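Side-chain contact in glucosamine-6-phosphate deaminase (Thermotoga maritima, PDB 1J5X), which belongs to the SIS-domain family of alpha/beta proteins, with two parallel beta-sheets flanked by helices: residues E205-K210 with G261-M266. Residues are numbered along the deposited sequence; the frame is centred on the assembly and turned at random.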
ATOM      1  N   GLU A 205     -17.963   4.770   9.863  1.00 27.78           N
ATOM      2  CA  GLU A 205     -19.125   5.660   9.837  1.00 30.92           C
ATOM      3  C   GLU A 205     -19.452   6.227  11.250  1.00 30.23           C
ATOM      4  O   GLU A 205     -20.051   7.290  11.369  1.00 29.41           O
ATOM      5  CB  GLU A 205     -20.306   4.878   9.311  1.00 34.07           C
ATOM      6  CG  GLU A 205     -21.252   5.673   8.496  1.00 41.93           C
ATOM      7  CD  GLU A 205     -22.210   4.760   7.736  1.00 44.24           C
ATOM      8  OE1 GLU A 205     -22.583   5.150   6.607  1.00 47.36           O
ATOM      9  OE2 GLU A 205     -22.571   3.670   8.257  1.00 45.64           O
ATOM     10  N   LYS A 206     -19.072   5.515  12.305  1.00 28.17           N
ATOM     11  CA  LYS A 206     -19.346   5.921  13.687  1.00 30.90           C
ATOM     12  C   LYS A 206     -18.388   6.950  14.238  1.00 31.62           C
ATOM     13  O   LYS A 206     -18.597   7.485  15.311  1.00 31.72           O
ATOM     14  CB  LYS A 206     -19.331   4.705  14.616  1.00 31.68           C
ATOM     15  CG  LYS A 206     -20.461   3.683  14.380  1.00 35.45           C
ATOM     16  CD  LYS A 206     -20.351   2.518  15.351  1.00 40.62           C
ATOM     17  CE  LYS A 206     -21.509   1.495  15.183  1.00 44.43           C
ATOM     18  NZ  LYS A 206     -22.847   2.113  14.805  1.00 49.28           N
ATOM     19  N   ILE A 207     -17.298   7.206  13.512  1.00 32.11           N
ATOM     20  CA  ILE A 207     -16.337   8.200  13.965  1.00 30.38           C
ATOM     21  C   ILE A 207     -16.885   9.587  13.641  1.00 28.85           C
ATOM     22  O   ILE A 207     -17.432   9.813  12.567  1.00 30.00           O
ATOM     23  CB  ILE A 207     -14.925   8.061  13.250  1.00 28.44           C
ATOM     24  CG1 ILE A 207     -14.381   6.645  13.459  1.00 30.00           C
ATOM     25  CG2 ILE A 207     -13.943   9.124  13.831  1.00 28.26           C
ATOM     26  CD1 ILE A 207     -13.160   6.274  12.595  1.00 28.36           C
ATOM     27  N   ASP A 208     -16.748  10.497  14.600  1.00 33.54           N
ATOM     28  CA  ASP A 208     -17.191  11.876  14.419  1.00 34.37           C
ATOM     29  C   ASP A 208     -16.092  12.565  13.596  1.00 34.08           C
ATOM     30  O   ASP A 208     -15.238  13.254  14.159  1.00 32.28           O
ATOM     31  CB  ASP A 208     -17.313  12.569  15.774  1.00 35.58           C
ATOM     32  CG  ASP A 208     -17.941  13.944  15.657  1.00 40.37           C
ATOM     33  OD1 ASP A 208     -18.244  14.349  14.502  1.00 40.03           O
ATOM     34  OD2 ASP A 208     -18.132  14.604  16.706  1.00 39.99           O
ATOM     35  N   LEU A 209     -16.136  12.359  12.287  1.00 33.42           N
ATOM     36  CA  LEU A 209     -15.132  12.876  11.373  1.00 35.88           C
ATOM     37  C   LEU A 209     -14.870  14.368  11.384  1.00 36.80           C
ATOM     38  O   LEU A 209     -13.712  14.794  11.357  1.00 36.12           O
ATOM     39  CB  LEU A 209     -15.466  12.420   9.947  1.00 32.95           C
ATOM     40  CG  LEU A 209     -15.309  10.886   9.799  1.00 36.31           C
ATOM     41  CD1 LEU A 209     -15.549  10.483   8.365  1.00 32.37           C
ATOM     42  CD2 LEU A 209     -13.878  10.448  10.206  1.00 33.24           C
ATOM     43  N   LYS A 210     -15.945  15.161  11.411  1.00 39.04           N
ATOM     44  CA  LYS A 210     -15.806  16.613  11.408  1.00 38.53           C
ATOM     45  C   LYS A 210     -14.965  17.067  12.586  1.00 36.39           C
ATOM     46  O   LYS A 210     -14.422  18.159  12.561  1.00 38.60           O
ATOM     47  CB  LYS A 210     -17.198  17.282  11.459  1.00 41.05           C
ATOM     48  CG  LYS A 210     -17.958  17.236  10.139  1.00 46.06           C
ATOM     49  CD  LYS A 210     -18.632  15.866   9.942  1.00 49.91           C
ATOM     50  CE  LYS A 210     -19.517  15.773   8.669  1.00 51.20           C
ATOM     51  NZ  LYS A 210     -20.012  14.359   8.422  1.00 50.06           N
ATOM     52  N   GLY A 261      -8.949  15.442  18.376  1.00 28.94           N
ATOM     53  CA  GLY A 261      -8.921  15.746  16.966  1.00 28.34           C
ATOM     54  C   GLY A 261      -7.940  14.810  16.253  1.00 26.56           C
ATOM     55  O   GLY A 261      -7.998  14.653  15.050  1.00 25.67           O
ATOM     56  N   THR A 262      -7.044  14.198  17.009  1.00 25.90           N
ATOM     57  CA  THR A 262      -6.106  13.257  16.388  1.00 25.78           C
ATOM     58  C   THR A 262      -6.801  11.900  16.303  1.00 25.27           C
ATOM     59  O   THR A 262      -7.374  11.450  17.288  1.00 26.41           O
ATOM     60  CB  THR A 262      -4.850  13.078  17.224  1.00 27.34           C
ATOM     61  OG1 THR A 262      -4.156  14.330  17.304  1.00 30.92           O
ATOM     62  CG2 THR A 262      -3.939  12.023  16.585  1.00 27.91           C
ATOM     63  N   LEU A 263      -6.746  11.278  15.136  1.00 22.91           N
ATOM     64  CA  LEU A 263      -7.345   9.955  14.897  1.00 23.24           C
ATOM     65  C   LEU A 263      -6.183   9.009  14.534  1.00 24.40           C
ATOM     66  O   LEU A 263      -5.450   9.287  13.591  1.00 25.03           O
ATOM     67  CB  LEU A 263      -8.331  10.010  13.719  1.00 22.91           C
ATOM     68  CG  LEU A 263      -8.986   8.691  13.225  1.00 23.80           C
ATOM     69  CD1 LEU A 263      -9.766   8.058  14.363  1.00 23.12           C
ATOM     70  CD2 LEU A 263      -9.889   8.932  12.049  1.00 23.88           C
ATOM     71  N   VAL A 264      -6.048   7.897  15.274  1.00 22.73           N
ATOM     72  CA  VAL A 264      -4.959   6.949  15.022  1.00 22.02           C
ATOM     73  C   VAL A 264      -5.510   5.622  14.491  1.00 22.48           C
ATOM     74  O   VAL A 264      -6.453   5.087  15.069  1.00 22.68           O
ATOM     75  CB  VAL A 264      -4.190   6.669  16.339  1.00 23.58           C
ATOM     76  CG1 VAL A 264      -2.996   5.685  16.072  1.00 20.88           C
ATOM     77  CG2 VAL A 264      -3.701   7.977  16.957  1.00 20.66           C
ATOM     78  N   PHE A 265      -4.952   5.085  13.395  1.00 17.97           N
ATOM     79  CA  PHE A 265      -5.368   3.769  12.898  1.00 20.44           C
ATOM     80  C   PHE A 265      -4.116   2.952  13.121  1.00 22.23           C
ATOM     81  O   PHE A 265      -3.050   3.255  12.565  1.00 19.39           O
ATOM     82  CB  PHE A 265      -5.672   3.766  11.424  1.00 19.99           C
ATOM     83  CG  PHE A 265      -7.121   4.002  11.097  1.00 21.60           C
ATOM     84  CD1 PHE A 265      -7.901   4.854  11.891  1.00 21.64           C
ATOM     85  CD2 PHE A 265      -7.681   3.461   9.956  1.00 22.82           C
ATOM     86  CE1 PHE A 265      -9.255   5.149  11.515  1.00 19.86           C
ATOM     87  CE2 PHE A 265      -9.049   3.767   9.583  1.00 24.16           C
ATOM     88  CZ  PHE A 265      -9.793   4.615  10.396  1.00 20.75           C
HETATM   89  N   MSE A 266      -4.233   1.953  13.977  1.00 21.07           N
HETATM   90  CA  MSE A 266      -3.126   1.133  14.354  1.00 21.99           C
HETATM   91  C   MSE A 266      -3.278  -0.269  13.747  1.00 21.38           C
HETATM   92  O   MSE A 266      -4.302  -0.946  13.970  1.00 19.16           O
HETATM   93  CB  MSE A 266      -3.088   1.042  15.884  1.00 21.80           C
HETATM   94  CG  MSE A 266      -1.883   0.256  16.400  1.00 28.12           C
HETATM   95 SE   MSE A 266      -1.839   0.224  18.378  1.00 40.30          SE
HETATM   96  CE  MSE A 266      -2.772   1.853  18.738  1.00 24.74           C
TER
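One methyl group, CD1 of I207, makes both of the closest apolar approaches across this contact, fitting against L263 and F265, neighbours on the same face of strand 262-267. I207 sits in the loop that follows helix 184-205 and turns its side chain toward the strand. Both ends of the isoleucine meet L263. CD1 lies 4.2 Å from L263 CD1 and nearly as close to the leucine's other methyl, CD2, while I207 CG2 sits alongside, 4.3 Å from L263 CD1. The CG1-CD1 arm is stretched out (chi2 168°), which lets its terminal methyl reach F265 as well. There it comes to the edge of the ring, near the ring plane, with I207 CD1 and F265 CE1 4.2 Å apart. L263 sends its fork out toward the loop with CG anti to the backbone N (chi1 175°), and its CD2 packs 3.9 Å from F265 CE1, above the rim of the ring, joining the two strand residues into one apolar surface. L209 adds little: its CD2 reaches to 4.6 Å from L263 CD2, while its side chain also rests on L318 and S325 of helix 313-326. No hydrogen bond links the segments. The loop bends through an inverse gamma turn centred on D208, with a weak 2.9 Å bond from L209 N to I207 O. L291 of strand 289-293 touches both I207 and F265, extending the apolar patch. V264 and M266 instead touch helix 273-285. Here a helix-to-strand connection is tucked over one face of an inner strand of a four-stranded parallel sheet, ordered 2-1-3-4 and layered between helices, consistent with the alpha/beta/alpha sandwich of SIS-type domains.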